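PnpC (Pseudomonas putida, PDB 3N9T) probably cleaves the aromatic ring of hydroxyquinol between its adjacent hydroxyl-bearing carbons, using ferric iron and molecular oxygen. Local coordinates at residues P143-A155 and L172-I186. Numbering follows the deposited sequence.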
loop_
_atom_site.group_PDB
_atom_site.type_symbol
_atom_site.label_atom_id
_atom_site.label_comp_id
_atom_site.label_asym_id
_atom_site.label_seq_id
_atom_site.Cartn_x
_atom_site.Cartn_y
_atom_site.Cartn_z
ATOM N N PRO A 143 -37.368 2.915 25.919
ATOM C CA PRO A 143 -36.121 3.258 26.562
ATOM C C PRO A 143 -35.292 2.011 26.818
ATOM O O PRO A 143 -35.827 0.949 27.184
ATOM C CB PRO A 143 -36.555 3.842 27.921
ATOM C CG PRO A 143 -38.058 3.884 27.918
ATOM C CD PRO A 143 -38.504 2.938 26.862
ATOM N N VAL A 144 -33.971 2.147 26.660
ATOM C CA VAL A 144 -33.043 1.088 27.027
ATOM C C VAL A 144 -32.526 1.540 28.341
ATOM O O VAL A 144 -31.975 2.650 28.452
ATOM C CB VAL A 144 -31.923 0.989 26.034
ATOM C CG1 VAL A 144 -30.886 -0.060 26.505
ATOM C CG2 VAL A 144 -32.508 0.644 24.658
ATOM N N VAL A 145 -32.703 0.697 29.348
ATOM C CA VAL A 145 -32.419 1.069 30.714
ATOM C C VAL A 145 -31.063 0.551 31.121
ATOM O O VAL A 145 -30.752 -0.592 30.863
ATOM C CB VAL A 145 -33.545 0.493 31.649
ATOM C CG1 VAL A 145 -33.180 0.701 33.128
ATOM C CG2 VAL A 145 -34.910 1.151 31.230
ATOM N N GLY A 146 -30.234 1.387 31.729
ATOM C CA GLY A 146 -28.920 0.924 32.187
ATOM C C GLY A 146 -27.887 0.743 31.056
ATOM O O GLY A 146 -26.786 0.200 31.265
ATOM N N ALA A 147 -28.186 1.262 29.874
ATOM C CA ALA A 147 -27.116 1.347 28.879
ATOM C C ALA A 147 -25.919 2.113 29.432
ATOM O O ALA A 147 -26.063 3.049 30.217
ATOM C CB ALA A 147 -27.656 2.035 27.653
ATOM N N VAL A 148 -24.723 1.729 29.012
ATOM C CA VAL A 148 -23.519 2.379 29.417
ATOM C C VAL A 148 -22.979 3.198 28.194
ATOM O O VAL A 148 -22.839 2.637 27.128
ATOM C CB VAL A 148 -22.430 1.312 29.908
ATOM C CG1 VAL A 148 -21.200 1.962 30.107
ATOM C CG2 VAL A 148 -22.767 0.783 31.283
ATOM N N LEU A 149 -22.769 4.515 28.358
ATOM C CA LEU A 149 -22.284 5.409 27.302
ATOM C C LEU A 149 -20.885 5.820 27.708
ATOM O O LEU A 149 -20.737 6.614 28.660
ATOM C CB LEU A 149 -23.145 6.696 27.208
ATOM C CG LEU A 149 -24.617 6.430 26.864
ATOM C CD1 LEU A 149 -25.472 6.180 28.162
ATOM C CD2 LEU A 149 -25.199 7.559 26.085
ATOM N N ASP A 150 -19.871 5.289 27.005
ATOM C CA ASP A 150 -18.473 5.728 27.223
ATOM C C ASP A 150 -18.270 6.874 26.294
ATOM O O ASP A 150 -18.479 6.713 25.070
ATOM C CB ASP A 150 -17.477 4.623 26.814
ATOM C CG ASP A 150 -17.443 3.456 27.829
ATOM O OD1 ASP A 150 -17.315 3.729 29.029
ATOM O OD2 ASP A 150 -17.585 2.296 27.401
ATOM N N VAL A 151 -17.840 8.018 26.825
ATOM C CA VAL A 151 -17.717 9.220 25.963
ATOM C C VAL A 151 -16.346 9.818 26.139
ATOM O O VAL A 151 -15.778 9.735 27.216
ATOM C CB VAL A 151 -18.795 10.295 26.269
ATOM C CG1 VAL A 151 -20.141 9.663 26.078
ATOM C CG2 VAL A 151 -18.688 10.814 27.750
ATOM N N TRP A 152 -15.837 10.453 25.080
ATOM C CA TRP A 152 -14.545 11.135 25.158
ATOM C C TRP A 152 -14.506 12.245 24.059
ATOM O O TRP A 152 -15.189 12.165 23.000
ATOM C CB TRP A 152 -13.377 10.104 25.102
ATOM C CG TRP A 152 -13.166 9.329 23.801
ATOM C CD1 TRP A 152 -12.198 9.568 22.816
ATOM C CD2 TRP A 152 -13.953 8.193 23.321
ATOM N NE1 TRP A 152 -12.338 8.603 21.785
ATOM C CE2 TRP A 152 -13.386 7.766 22.083
ATOM C CE3 TRP A 152 -15.060 7.481 23.851
ATOM C CZ2 TRP A 152 -13.944 6.703 21.309
ATOM C CZ3 TRP A 152 -15.600 6.428 23.116
ATOM C CH2 TRP A 152 -15.045 6.061 21.828
ATOM N N GLN A 153 -13.742 13.289 24.327
ATOM C CA GLN A 153 -13.627 14.423 23.419
ATOM C C GLN A 153 -12.302 15.144 23.696
ATOM O O GLN A 153 -11.699 14.971 24.777
ATOM C CB GLN A 153 -14.773 15.405 23.653
ATOM C CG GLN A 153 -14.831 16.073 24.980
ATOM C CD GLN A 153 -15.923 17.170 25.031
ATOM O OE1 GLN A 153 -17.057 16.869 25.344
ATOM N NE2 GLN A 153 -15.580 18.419 24.678
ATOM N N THR A 154 -11.849 15.954 22.732
ATOM C CA THR A 154 -10.607 16.731 22.933
ATOM C C THR A 154 -10.853 17.878 23.856
ATOM O O THR A 154 -11.999 18.301 24.048
ATOM C CB THR A 154 -10.092 17.394 21.654
ATOM O OG1 THR A 154 -11.183 18.069 21.026
ATOM C CG2 THR A 154 -9.489 16.409 20.726
ATOM N N ALA A 155 -9.766 18.389 24.450
ATOM C CA ALA A 155 -9.854 19.647 25.195
ATOM C C ALA A 155 -9.841 20.816 24.180
ATOM O O ALA A 155 -9.745 20.564 22.963
ATOM C CB ALA A 155 -8.673 19.743 26.146
ATOM N N LEU A 172 -12.569 15.060 30.434
ATOM C CA LEU A 172 -13.382 14.957 29.197
ATOM C C LEU A 172 -13.485 13.532 28.754
ATOM O O LEU A 172 -13.622 13.252 27.554
ATOM C CB LEU A 172 -12.790 15.877 28.105
ATOM C CG LEU A 172 -12.952 17.394 28.441
ATOM C CD1 LEU A 172 -12.147 18.237 27.476
ATOM C CD2 LEU A 172 -14.410 17.905 28.499
ATOM N N ARG A 173 -13.450 12.609 29.731
ATOM C CA ARG A 173 -13.855 11.208 29.498
ATOM C C ARG A 173 -14.776 10.767 30.619
ATOM O O ARG A 173 -14.695 11.278 31.766
ATOM C CB ARG A 173 -12.660 10.250 29.393
ATOM C CG ARG A 173 -11.541 10.694 28.478
ATOM C CD ARG A 173 -10.308 9.784 28.594
ATOM N NE ARG A 173 -9.353 10.184 27.550
ATOM C CZ ARG A 173 -9.353 9.696 26.316
ATOM N NH1 ARG A 173 -10.270 8.786 25.951
ATOM N NH2 ARG A 173 -8.456 10.148 25.427
ATOM N N GLY A 174 -15.707 9.880 30.292
ATOM C CA GLY A 174 -16.543 9.294 31.352
ATOM C C GLY A 174 -17.388 8.141 30.871
ATOM O O GLY A 174 -17.697 8.055 29.678
ATOM N N ARG A 175 -17.872 7.342 31.825
ATOM C CA ARG A 175 -18.825 6.284 31.522
ATOM C C ARG A 175 -20.113 6.667 32.217
ATOM O O ARG A 175 -20.200 6.606 33.443
ATOM C CB ARG A 175 -18.325 4.951 32.104
ATOM C CG ARG A 175 -19.419 3.932 32.131
ATOM C CD ARG A 175 -18.829 2.530 32.266
ATOM N NE ARG A 175 -18.361 1.989 30.983
ATOM C CZ ARG A 175 -18.224 0.692 30.777
ATOM N NH1 ARG A 175 -18.525 -0.129 31.775
ATOM N NH2 ARG A 175 -17.834 0.216 29.600
ATOM N N TYR A 176 -21.100 7.062 31.439
ATOM C CA TYR A 176 -22.433 7.460 31.930
ATOM C C TYR A 176 -23.481 6.354 31.684
ATOM O O TYR A 176 -23.192 5.352 30.962
ATOM C CB TYR A 176 -22.846 8.722 31.149
ATOM C CG TYR A 176 -22.038 9.966 31.497
ATOM C CD1 TYR A 176 -20.766 10.189 30.944
ATOM C CD2 TYR A 176 -22.550 10.910 32.377
ATOM C CE1 TYR A 176 -20.010 11.335 31.251
ATOM C CE2 TYR A 176 -21.815 12.075 32.706
ATOM C CZ TYR A 176 -20.584 12.274 32.131
ATOM O OH TYR A 176 -19.923 13.406 32.391
ATOM N N ARG A 177 -24.679 6.502 32.277
ATOM C CA ARG A 177 -25.696 5.461 32.156
ATOM C C ARG A 177 -27.066 6.046 31.870
ATOM O O ARG A 177 -27.397 7.187 32.318
ATOM C CB ARG A 177 -25.702 4.608 33.444
ATOM C CG ARG A 177 -24.580 3.625 33.460
ATOM C CD ARG A 177 -24.503 2.858 34.788
ATOM N NE ARG A 177 -23.569 1.733 34.726
ATOM C CZ ARG A 177 -22.232 1.867 34.767
ATOM N NH1 ARG A 177 -21.624 3.068 34.910
ATOM N NH2 ARG A 177 -21.478 0.793 34.702
ATOM N N SER A 178 -27.870 5.310 31.113
ATOM C CA SER A 178 -29.196 5.756 30.837
ATOM C C SER A 178 -30.036 5.351 32.081
ATOM O O SER A 178 -29.765 4.304 32.728
ATOM C CB SER A 178 -29.661 5.112 29.536
ATOM O OG SER A 178 -29.907 3.694 29.712
ATOM N N ASP A 179 -31.023 6.174 32.459
ATOM C CA ASP A 179 -31.803 5.881 33.660
ATOM C C ASP A 179 -33.012 5.028 33.314
ATOM O O ASP A 179 -33.140 4.569 32.189
ATOM C CB ASP A 179 -32.216 7.202 34.387
ATOM C CG ASP A 179 -33.195 8.050 33.599
ATOM O OD1 ASP A 179 -33.852 7.617 32.641
ATOM O OD2 ASP A 179 -33.327 9.232 33.924
ATOM N N ASN A 180 -33.924 4.841 34.262
ATOM C CA ASN A 180 -35.187 4.083 34.010
ATOM C C ASN A 180 -36.004 4.566 32.834
ATOM O O ASN A 180 -36.773 3.807 32.252
ATOM C CB ASN A 180 -36.101 4.207 35.208
ATOM C CG ASN A 180 -35.516 3.623 36.430
ATOM O OD1 ASN A 180 -35.801 4.103 37.505
ATOM N ND2 ASN A 180 -34.705 2.564 36.294
ATOM N N ASP A 181 -35.907 5.837 32.477
ATOM C CA ASP A 181 -36.623 6.258 31.259
ATOM C C ASP A 181 -35.676 6.359 30.063
ATOM O O ASP A 181 -36.013 6.995 29.093
ATOM C CB ASP A 181 -37.329 7.588 31.494
ATOM C CG ASP A 181 -38.275 7.531 32.709
ATOM O OD1 ASP A 181 -39.205 6.698 32.668
ATOM O OD2 ASP A 181 -38.082 8.298 33.697
ATOM N N GLY A 182 -34.499 5.733 30.163
ATOM C CA GLY A 182 -33.512 5.717 29.053
ATOM C C GLY A 182 -32.755 7.057 28.882
ATOM O O GLY A 182 -32.009 7.235 27.941
ATOM N N CYS A 183 -32.933 7.980 29.818
ATOM C CA CYS A 183 -32.370 9.327 29.751
ATOM C C CYS A 183 -30.927 9.308 30.231
ATOM O O CYS A 183 -30.578 8.604 31.220
ATOM C CB CYS A 183 -33.222 10.295 30.605
ATOM S SG CYS A 183 -34.854 10.530 29.922
ATOM N N PHE A 184 -30.106 10.097 29.541
ATOM C CA PHE A 184 -28.746 10.348 30.027
ATOM C C PHE A 184 -28.459 11.871 30.019
ATOM O O PHE A 184 -29.102 12.614 29.298
ATOM C CB PHE A 184 -27.737 9.618 29.129
ATOM C CG PHE A 184 -27.605 10.198 27.781
ATOM C CD1 PHE A 184 -26.664 11.213 27.540
ATOM C CD2 PHE A 184 -28.377 9.721 26.746
ATOM C CE1 PHE A 184 -26.547 11.796 26.289
ATOM C CE2 PHE A 184 -28.253 10.276 25.480
ATOM C CZ PHE A 184 -27.365 11.317 25.249
ATOM N N ALA A 185 -27.473 12.295 30.775
ATOM C CA ALA A 185 -27.063 13.677 30.776
ATOM C C ALA A 185 -25.605 13.793 31.194
ATOM O O ALA A 185 -25.108 13.146 32.157
ATOM C CB ALA A 185 -27.998 14.537 31.685
ATOM N N ILE A 186 -24.900 14.594 30.410
ATOM C CA ILE A 186 -23.455 14.734 30.482
ATOM C C ILE A 186 -23.158 16.243 30.516
ATOM O O ILE A 186 -23.537 16.964 29.599
ATOM C CB ILE A 186 -22.836 14.196 29.151
ATOM C CG1 ILE A 186 -23.109 12.669 29.005
ATOM C CG2 ILE A 186 -21.328 14.526 29.127
ATOM C CD1 ILE A 186 -22.748 12.068 27.610
#
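Asp150 and Arg175 face each other as a non-hydrogen-bonded pair of two antiparallel strands, 148-152 and 173-177, in the beta-sandwich core of an intradiol dioxygenase. Their side chains run side by side, with carboxylate and guanidinium nearly coplanar, 25° apart. Arg175 grips side-on in a salt bridge of two nearly straight hydrogen bonds: NE binds Asp150 OD1 at 2.8 Å, and NH2 binds the syn lone pair of Asp150 OD2 at 3.0 Å. The arginine has CG anti to its own N (chi1 165°), and a bend at chi3 turns the guanidinium back to the acid. Val148 CG1 lies over one face of the Arg175 guanidinium. A leucine in place of Arg175 would probably leave the buried Asp150 carboxylate without its charged mate. Val148 CG2 lies over a face of the Arg177 guanidinium, whose NH1 also forms a salt bridge with Asp115.

The face carrying Leu149, Val151 and Tyr176 is mainly apolar. Leu149 CD2 sits over the centre of the Phe184 ring, a CH-pi contact of 3.9 Å to the centroid. Val151 splits its branches: CG1 meets Ile186 CD1 tip to tip, and CG2 touches Tyr176 CE1. The Phe184 and Ile186 contacts join the pair to strand 183-189.

Near the iron, Arg173 NH1 approaches Trp152 obliquely while bonding Phe108 O; its NH2 bonds Ser161 O. The Trp152 ring stacks on the iron ligand His220. At the far end the Ser178 hydroxyl ties down the loop before strand 148-152. Standing between backbone N and carbonyl carbon (chi1 71°), Ser178 OG reaches two partners: it donates to Val144 O at 2.6 Å and weakly accepts from Ala147 N at 3.0 Å.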